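Local atomic coordinates of inactive glucansucrase (Lactobacillus reuteri, PDB entry 5JBD), a protein that is an inactive member of the glucansucrases, multidomain bacterial proteins of glycoside hydrolase family 70 built round a TIM-type barrel. Residues V251-L263 / Q797-Q809. Sequence-based numbering, arbitrary orientation.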
ATOM      1  N   VAL A 251      17.196   6.124  10.503  1.00 25.82           N
ATOM      2  CA  VAL A 251      15.991   5.440  10.048  1.00 24.98           C
ATOM      3  C   VAL A 251      16.285   3.946   9.824  1.00 24.54           C
ATOM      4  O   VAL A 251      15.459   3.080  10.167  1.00 24.86           O
ATOM      5  CB  VAL A 251      15.403   6.096   8.780  1.00 24.86           C
ATOM      6  CG1 VAL A 251      14.209   5.300   8.244  1.00 24.71           C
ATOM      7  CG2 VAL A 251      14.962   7.519   9.095  1.00 25.87           C
ATOM      8  N   GLN A 252      17.457   3.639   9.279  1.00 24.88           N
ATOM      9  CA  GLN A 252      17.813   2.236   8.999  1.00 25.22           C
ATOM     10  C   GLN A 252      17.891   1.445  10.303  1.00 25.96           C
ATOM     11  O   GLN A 252      17.397   0.319  10.364  1.00 25.78           O
ATOM     12  CB  GLN A 252      19.111   2.140   8.200  1.00 25.37           C
ATOM     13  CG  GLN A 252      18.956   2.666   6.781  1.00 24.74           C
ATOM     14  CD  GLN A 252      20.213   2.556   5.944  1.00 25.25           C
ATOM     15  OE1 GLN A 252      21.287   2.188   6.427  1.00 25.45           O
ATOM     16  NE2 GLN A 252      20.081   2.868   4.663  1.00 26.24           N
ATOM     17  N   ALA A 253      18.466   2.053  11.354  1.00 26.16           N
ATOM     18  CA  ALA A 253      18.474   1.428  12.674  1.00 26.19           C
ATOM     19  C   ALA A 253      17.055   1.271  13.232  1.00 26.65           C
ATOM     20  O   ALA A 253      16.725   0.225  13.795  1.00 27.69           O
ATOM     21  CB  ALA A 253      19.360   2.211  13.640  1.00 27.20           C
ATOM     22  N   GLU A 254      16.207   2.282  13.061  1.00 26.38           N
ATOM     23  CA  GLU A 254      14.799   2.180  13.496  1.00 27.11           C
ATOM     24  C   GLU A 254      14.014   1.044  12.803  1.00 26.58           C
ATOM     25  O   GLU A 254      13.177   0.394  13.442  1.00 26.25           O
ATOM     26  CB  GLU A 254      14.074   3.545  13.381  1.00 26.98           C
ATOM     27  CG  GLU A 254      12.552   3.551  13.591  1.00 26.94           C
ATOM     28  CD  GLU A 254      12.073   2.969  14.916  1.00 28.16           C
ATOM     29  OE1 GLU A 254      12.873   2.833  15.870  1.00 29.68           O
ATOM     30  OE2 GLU A 254      10.863   2.644  15.003  1.00 27.46           O
ATOM     31  N   ASN A 255      14.286   0.781  11.527  1.00 27.30           N
ATOM     32  CA  ASN A 255      13.638  -0.361  10.835  1.00 25.97           C
ATOM     33  C   ASN A 255      14.007  -1.697  11.488  1.00 25.76           C
ATOM     34  O   ASN A 255      13.137  -2.570  11.657  1.00 24.57           O
ATOM     35  CB  ASN A 255      13.992  -0.395   9.341  1.00 26.93           C
ATOM     36  CG  ASN A 255      13.413   0.776   8.574  1.00 27.18           C
ATOM     37  OD1 ASN A 255      12.342   1.309   8.915  1.00 27.66           O
ATOM     38  ND2 ASN A 255      14.118   1.183   7.527  1.00 26.19           N
ATOM     39  N   LEU A 256      15.280  -1.830  11.879  1.00 24.46           N
ATOM     40  CA  LEU A 256      15.761  -3.011  12.592  1.00 24.67           C
ATOM     41  C   LEU A 256      15.034  -3.174  13.920  1.00 25.61           C
ATOM     42  O   LEU A 256      14.601  -4.282  14.248  1.00 27.49           O
ATOM     43  CB  LEU A 256      17.279  -2.960  12.804  1.00 25.35           C
ATOM     44  CG  LEU A 256      18.120  -3.009  11.537  1.00 24.89           C
ATOM     45  CD1 LEU A 256      19.582  -2.768  11.849  1.00 26.01           C
ATOM     46  CD2 LEU A 256      17.953  -4.340  10.828  1.00 25.29           C
ATOM     47  N   ASN A 257      14.889  -2.073  14.658  1.00 26.15           N
ATOM     48  CA  ASN A 257      14.072  -2.028  15.882  1.00 26.77           C
ATOM     49  C   ASN A 257      12.653  -2.533  15.638  1.00 26.37           C
ATOM     50  O   ASN A 257      12.141  -3.360  16.389  1.00 26.64           O
ATOM     51  CB  ASN A 257      14.008  -0.596  16.432  1.00 26.84           C
ATOM     52  CG  ASN A 257      13.525  -0.549  17.862  1.00 27.64           C
ATOM     53  OD1 ASN A 257      14.308  -0.747  18.792  1.00 27.46           O
ATOM     54  ND2 ASN A 257      12.234  -0.292  18.052  1.00 27.07           N
ATOM     55  N   TRP A 258      12.031  -2.013  14.586  1.00 25.33           N
ATOM     56  CA  TRP A 258      10.648  -2.342  14.221  1.00 24.96           C
ATOM     57  C   TRP A 258      10.493  -3.816  13.839  1.00 23.94           C
ATOM     58  O   TRP A 258       9.543  -4.490  14.252  1.00 22.13           O
ATOM     59  CB  TRP A 258      10.209  -1.457  13.048  1.00 25.34           C
ATOM     60  CG  TRP A 258       8.732  -1.410  12.761  1.00 25.95           C
ATOM     61  CD1 TRP A 258       7.707  -1.668  13.623  1.00 26.22           C
ATOM     62  CD2 TRP A 258       8.121  -1.001  11.531  1.00 25.99           C
ATOM     63  NE1 TRP A 258       6.502  -1.470  12.999  1.00 25.44           N
ATOM     64  CE2 TRP A 258       6.730  -1.054  11.717  1.00 26.21           C
ATOM     65  CE3 TRP A 258       8.620  -0.609  10.290  1.00 25.28           C
ATOM     66  CZ2 TRP A 258       5.825  -0.738  10.699  1.00 26.03           C
ATOM     67  CZ3 TRP A 258       7.726  -0.276   9.285  1.00 26.30           C
ATOM     68  CH2 TRP A 258       6.343  -0.337   9.497  1.00 25.27           C
ATOM     69  N   GLU A 259      11.442  -4.311  13.047  1.00 23.74           N
ATOM     70  CA  GLU A 259      11.463  -5.727  12.663  1.00 23.84           C
ATOM     71  C   GLU A 259      11.611  -6.637  13.878  1.00 24.04           C
ATOM     72  O   GLU A 259      10.872  -7.616  14.014  1.00 23.28           O
ATOM     73  CB  GLU A 259      12.577  -5.973  11.647  1.00 24.67           C
ATOM     74  CG  GLU A 259      12.305  -5.317  10.291  1.00 23.68           C
ATOM     75  CD  GLU A 259      13.555  -4.988   9.498  1.00 24.73           C
ATOM     76  OE1 GLU A 259      14.619  -5.578   9.780  1.00 27.05           O
ATOM     77  OE2 GLU A 259      13.482  -4.110   8.605  1.00 23.67           O
ATOM     78  N   TYR A 260      12.516  -6.266  14.791  1.00 23.89           N
ATOM     79  CA  TYR A 260      12.725  -7.027  16.014  1.00 24.55           C
ATOM     80  C   TYR A 260      11.432  -7.075  16.852  1.00 24.34           C
ATOM     81  O   TYR A 260      11.072  -8.124  17.397  1.00 24.91           O
ATOM     82  CB  TYR A 260      13.903  -6.456  16.831  1.00 24.95           C
ATOM     83  CG  TYR A 260      14.143  -7.200  18.127  1.00 26.05           C
ATOM     84  CD1 TYR A 260      14.826  -8.418  18.148  1.00 26.46           C
ATOM     85  CD2 TYR A 260      13.637  -6.712  19.330  1.00 27.07           C
ATOM     86  CE1 TYR A 260      15.009  -9.117  19.332  1.00 27.15           C
ATOM     87  CE2 TYR A 260      13.825  -7.394  20.520  1.00 27.91           C
ATOM     88  CZ  TYR A 260      14.505  -8.584  20.522  1.00 27.98           C
ATOM     89  OH  TYR A 260      14.673  -9.240  21.719  1.00 29.18           O
ATOM     90  N   PHE A 261      10.731  -5.946  16.922  1.00 24.62           N
ATOM     91  CA  PHE A 261       9.451  -5.844  17.642  1.00 25.48           C
ATOM     92  C   PHE A 261       8.402  -6.794  17.077  1.00 25.82           C
ATOM     93  O   PHE A 261       7.791  -7.581  17.804  1.00 26.07           O
ATOM     94  CB  PHE A 261       8.955  -4.393  17.569  1.00 25.91           C
ATOM     95  CG  PHE A 261       7.589  -4.154  18.161  1.00 26.49           C
ATOM     96  CD1 PHE A 261       7.419  -4.024  19.533  1.00 26.52           C
ATOM     97  CD2 PHE A 261       6.479  -3.989  17.332  1.00 26.79           C
ATOM     98  CE1 PHE A 261       6.163  -3.769  20.078  1.00 27.88           C
ATOM     99  CE2 PHE A 261       5.226  -3.725  17.870  1.00 27.08           C
ATOM    100  CZ  PHE A 261       5.065  -3.625  19.246  1.00 27.13           C
ATOM    101  N   LEU A 262       8.219  -6.742  15.766  1.00 26.11           N
ATOM    102  CA  LEU A 262       7.220  -7.587  15.104  1.00 25.01           C
ATOM    103  C   LEU A 262       7.557  -9.080  15.217  1.00 25.20           C
ATOM    104  O   LEU A 262       6.664  -9.898  15.427  1.00 24.91           O
ATOM    105  CB  LEU A 262       7.036  -7.163  13.652  1.00 24.50           C
ATOM    106  CG  LEU A 262       6.423  -5.765  13.473  1.00 23.53           C
ATOM    107  CD1 LEU A 262       6.564  -5.334  12.037  1.00 23.63           C
ATOM    108  CD2 LEU A 262       4.962  -5.711  13.922  1.00 23.76           C
ATOM    109  N   LEU A 263       8.846  -9.414  15.155  1.00 25.11           N
ATOM    110  CA  LEU A 263       9.302 -10.803  15.267  1.00 25.29           C
ATOM    111  C   LEU A 263       9.209 -11.364  16.687  1.00 26.01           C
ATOM    112  O   LEU A 263       9.383 -12.575  16.872  1.00 25.94           O
ATOM    113  CB  LEU A 263      10.744 -10.956  14.743  1.00 25.69           C
ATOM    114  CG  LEU A 263      10.994 -10.754  13.239  1.00 24.18           C
ATOM    115  CD1 LEU A 263      12.478 -10.517  12.961  1.00 24.88           C
ATOM    116  CD2 LEU A 263      10.492 -11.923  12.395  1.00 24.89           C
ATOM    117  N   GLN A 797       5.221   5.107  18.872  1.00 27.24           N
ATOM    118  CA  GLN A 797       6.564   5.551  18.515  1.00 27.58           C
ATOM    119  C   GLN A 797       7.328   6.102  19.728  1.00 28.53           C
ATOM    120  O   GLN A 797       8.538   5.888  19.856  1.00 28.33           O
ATOM    121  CB  GLN A 797       6.516   6.599  17.396  1.00 26.58           C
ATOM    122  CG  GLN A 797       7.856   6.801  16.699  1.00 25.76           C
ATOM    123  CD  GLN A 797       8.286   5.588  15.863  1.00 25.12           C
ATOM    124  OE1 GLN A 797       7.461   4.954  15.204  1.00 25.06           O
ATOM    125  NE2 GLN A 797       9.577   5.286  15.865  1.00 24.72           N
ATOM    126  N   GLU A 798       6.619   6.807  20.612  1.00 29.90           N
ATOM    127  CA  GLU A 798       7.247   7.358  21.821  1.00 31.24           C
ATOM    128  C   GLU A 798       7.764   6.246  22.706  1.00 30.04           C
ATOM    129  O   GLU A 798       8.896   6.294  23.139  1.00 31.64           O
ATOM    130  CB  GLU A 798       6.278   8.232  22.642  1.00 34.51           C
ATOM    131  CG  GLU A 798       5.885   9.550  21.983  1.00 36.94           C
ATOM    132  CD  GLU A 798       6.941  10.639  22.061  1.00 39.32           C
ATOM    133  OE1 GLU A 798       8.028  10.422  22.665  1.00 38.04           O
ATOM    134  OE2 GLU A 798       6.681  11.726  21.477  1.00 42.38           O
ATOM    135  N   THR A 799       6.939   5.238  22.955  1.00 29.61           N
ATOM    136  CA  THR A 799       7.304   4.151  23.857  1.00 30.33           C
ATOM    137  C   THR A 799       8.309   3.166  23.241  1.00 30.83           C
ATOM    138  O   THR A 799       9.274   2.783  23.897  1.00 30.29           O
ATOM    139  CB  THR A 799       6.048   3.388  24.337  1.00 29.97           C
ATOM    140  OG1 THR A 799       5.184   4.294  25.022  1.00 29.97           O
ATOM    141  CG2 THR A 799       6.408   2.245  25.289  1.00 30.84           C
ATOM    142  N   TYR A 800       8.080   2.756  21.994  1.00 29.95           N
ATOM    143  CA  TYR A 800       8.818   1.632  21.398  1.00 30.02           C
ATOM    144  C   TYR A 800       9.923   2.017  20.418  1.00 30.46           C
ATOM    145  O   TYR A 800      10.789   1.189  20.106  1.00 31.06           O
ATOM    146  CB  TYR A 800       7.822   0.677  20.732  1.00 29.35           C
ATOM    147  CG  TYR A 800       6.864   0.094  21.741  1.00 29.17           C
ATOM    148  CD1 TYR A 800       7.256  -0.950  22.546  1.00 29.91           C
ATOM    149  CD2 TYR A 800       5.574   0.616  21.917  1.00 30.20           C
ATOM    150  CE1 TYR A 800       6.392  -1.484  23.496  1.00 30.35           C
ATOM    151  CE2 TYR A 800       4.698   0.093  22.870  1.00 30.50           C
ATOM    152  CZ  TYR A 800       5.120  -0.957  23.656  1.00 30.63           C
ATOM    153  OH  TYR A 800       4.290  -1.496  24.599  1.00 33.30           O
ATOM    154  N   GLY A 801       9.901   3.257  19.943  1.00 29.79           N
ATOM    155  CA  GLY A 801      10.857   3.712  18.955  1.00 30.16           C
ATOM    156  C   GLY A 801      12.259   3.636  19.514  1.00 31.12           C
ATOM    157  O   GLY A 801      12.563   4.260  20.539  1.00 27.99           O
ATOM    158  N   GLY A 802      13.102   2.830  18.872  1.00 29.01           N
ATOM    159  CA  GLY A 802      14.472   2.638  19.328  1.00 29.10           C
ATOM    160  C   GLY A 802      14.665   1.875  20.625  1.00 29.48           C
ATOM    161  O   GLY A 802      15.802   1.716  21.075  1.00 30.22           O
ATOM    162  N   LYS A 803      13.588   1.357  21.212  1.00 30.05           N
ATOM    163  CA  LYS A 803      13.652   0.748  22.546  1.00 31.13           C
ATOM    164  C   LYS A 803      14.612  -0.454  22.639  1.00 30.46           C
ATOM    165  O   LYS A 803      15.265  -0.652  23.659  1.00 29.39           O
ATOM    166  CB  LYS A 803      12.242   0.344  23.000  1.00 31.68           C
ATOM    167  CG  LYS A 803      12.167  -0.273  24.388  1.00 32.99           C
ATOM    168  CD  LYS A 803      10.726  -0.612  24.728  1.00 34.37           C
ATOM    169  CE  LYS A 803      10.621  -1.228  26.094  1.00 36.73           C
ATOM    170  NZ  LYS A 803       9.231  -1.575  26.482  1.00 37.10           N
ATOM    171  N   TYR A 804      14.682  -1.239  21.565  1.00 28.26           N
ATOM    172  CA  TYR A 804      15.472  -2.468  21.502  1.00 29.01           C
ATOM    173  C   TYR A 804      16.879  -2.309  20.894  1.00 29.66           C
ATOM    174  O   TYR A 804      17.613  -3.300  20.763  1.00 30.14           O
ATOM    175  CB  TYR A 804      14.654  -3.526  20.726  1.00 28.92           C
ATOM    176  CG  TYR A 804      13.216  -3.554  21.204  1.00 27.97           C
ATOM    177  CD1 TYR A 804      12.924  -3.991  22.482  1.00 29.60           C
ATOM    178  CD2 TYR A 804      12.163  -3.088  20.413  1.00 27.48           C
ATOM    179  CE1 TYR A 804      11.623  -3.991  22.958  1.00 29.44           C
ATOM    180  CE2 TYR A 804      10.859  -3.086  20.887  1.00 27.88           C
ATOM    181  CZ  TYR A 804      10.599  -3.546  22.153  1.00 28.11           C
ATOM    182  OH  TYR A 804       9.323  -3.554  22.630  1.00 27.24           O
ATOM    183  N   LEU A 805      17.262  -1.082  20.536  1.00 29.28           N
ATOM    184  CA  LEU A 805      18.557  -0.855  19.882  1.00 29.59           C
ATOM    185  C   LEU A 805      19.777  -1.256  20.727  1.00 30.21           C
ATOM    186  O   LEU A 805      20.728  -1.845  20.190  1.00 29.06           O
ATOM    187  CB  LEU A 805      18.679   0.593  19.392  1.00 30.45           C
ATOM    188  CG  LEU A 805      17.758   0.926  18.198  1.00 30.65           C
ATOM    189  CD1 LEU A 805      17.814   2.414  17.888  1.00 30.71           C
ATOM    190  CD2 LEU A 805      18.119   0.116  16.955  1.00 30.36           C
ATOM    191  N   ALA A 806      19.757  -0.933  22.027  1.00 31.22           N
ATOM    192  CA  ALA A 806      20.887  -1.252  22.902  1.00 31.50           C
ATOM    193  C   ALA A 806      21.066  -2.760  23.035  1.00 31.80           C
ATOM    194  O   ALA A 806      22.187  -3.258  22.976  1.00 32.28           O
ATOM    195  CB  ALA A 806      20.717  -0.610  24.271  1.00 31.98           C
ATOM    196  N   GLU A 807      19.961  -3.488  23.169  1.00 31.86           N
ATOM    197  CA  GLU A 807      20.021  -4.950  23.252  1.00 32.40           C
ATOM    198  C   GLU A 807      20.419  -5.605  21.896  1.00 31.17           C
ATOM    199  O   GLU A 807      21.193  -6.571  21.878  1.00 30.39           O
ATOM    200  CB  GLU A 807      18.744  -5.529  23.876  1.00 34.83           C
ATOM    201  CG  GLU A 807      18.757  -5.564  25.399  1.00 37.03           C
ATOM    202  CD  GLU A 807      19.783  -6.504  25.993  1.00 38.21           C
ATOM    203  OE1 GLU A 807      20.263  -7.448  25.326  1.00 42.34           O
ATOM    204  OE2 GLU A 807      20.105  -6.301  27.160  1.00 41.26           O
ATOM    205  N   LEU A 808      19.957  -5.036  20.781  1.00 29.07           N
ATOM    206  CA  LEU A 808      20.390  -5.479  19.454  1.00 29.37           C
ATOM    207  C   LEU A 808      21.886  -5.249  19.251  1.00 30.97           C
ATOM    208  O   LEU A 808      22.567  -6.113  18.703  1.00 30.94           O
ATOM    209  CB  LEU A 808      19.601  -4.782  18.342  1.00 28.70           C
ATOM    210  CG  LEU A 808      18.143  -5.247  18.179  1.00 28.46           C
ATOM    211  CD1 LEU A 808      17.376  -4.294  17.272  1.00 28.44           C
ATOM    212  CD2 LEU A 808      18.069  -6.671  17.637  1.00 28.56           C
ATOM    213  N   GLN A 809      22.399  -4.103  19.698  1.00 31.59           N
ATOM    214  CA  GLN A 809      23.821  -3.806  19.548  1.00 34.76           C
ATOM    215  C   GLN A 809      24.677  -4.728  20.420  1.00 36.22           C
ATOM    216  O   GLN A 809      25.764  -5.131  20.017  1.00 36.03           O
ATOM    217  CB  GLN A 809      24.104  -2.341  19.874  1.00 37.40           C
ATOM    218  CG  GLN A 809      25.560  -1.950  19.672  1.00 40.34           C
ATOM    219  CD  GLN A 809      25.731  -0.467  19.401  1.00 45.32           C
ATOM    220  OE1 GLN A 809      25.126   0.386  20.075  1.00 46.40           O
ATOM    221  NE2 GLN A 809      26.573  -0.142  18.418  1.00 46.06           N
TER
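Ala253 opens the contact: its CB and carbonyl O receive methyl CD2 of Leu805, 3.5 Å from the oxygen. The next residue, Glu254, bends at chi2 (56°) and turns its carboxylate to the loop. Its OE2 takes a hydrogen bond from Gln797 NE2 (3.1 Å), which arrives from above the carboxylate plane, and hydrogen-bonds Tyr713 OH; Gln797 NE2 also bonds Ile833 O. Glu254 OE1 accepts a weak bond from Gly802 N. Asn257, with CG swung anti to its own N (chi1 -164°), spans the turn with both ends of its amide: OD1 accepts from Tyr804 N (2.8 Å) in the carbonyl plane, while ND2 donates to Tyr800 O (2.9 Å). Lys803 N reaches that oxygen from the opposite face. Leu808 CD2 and Tyr804 CB approach the Tyr260 ring obliquely from the same side, 3.7 Å from its CD1 and 3.6 Å from its CD2. Phe261 places CE1 over one face of the Tyr800 ring, offset toward the rim, and meets Tyr804 OH at its own edge. Overlapping type II and type I beta turns join helices 794-800 and 805-811, with 805-809 at 90° to 251-263, in a buried helix-loop-helix packing against helix 249-263, which with helix 265-269 precedes barrel strand 279-282.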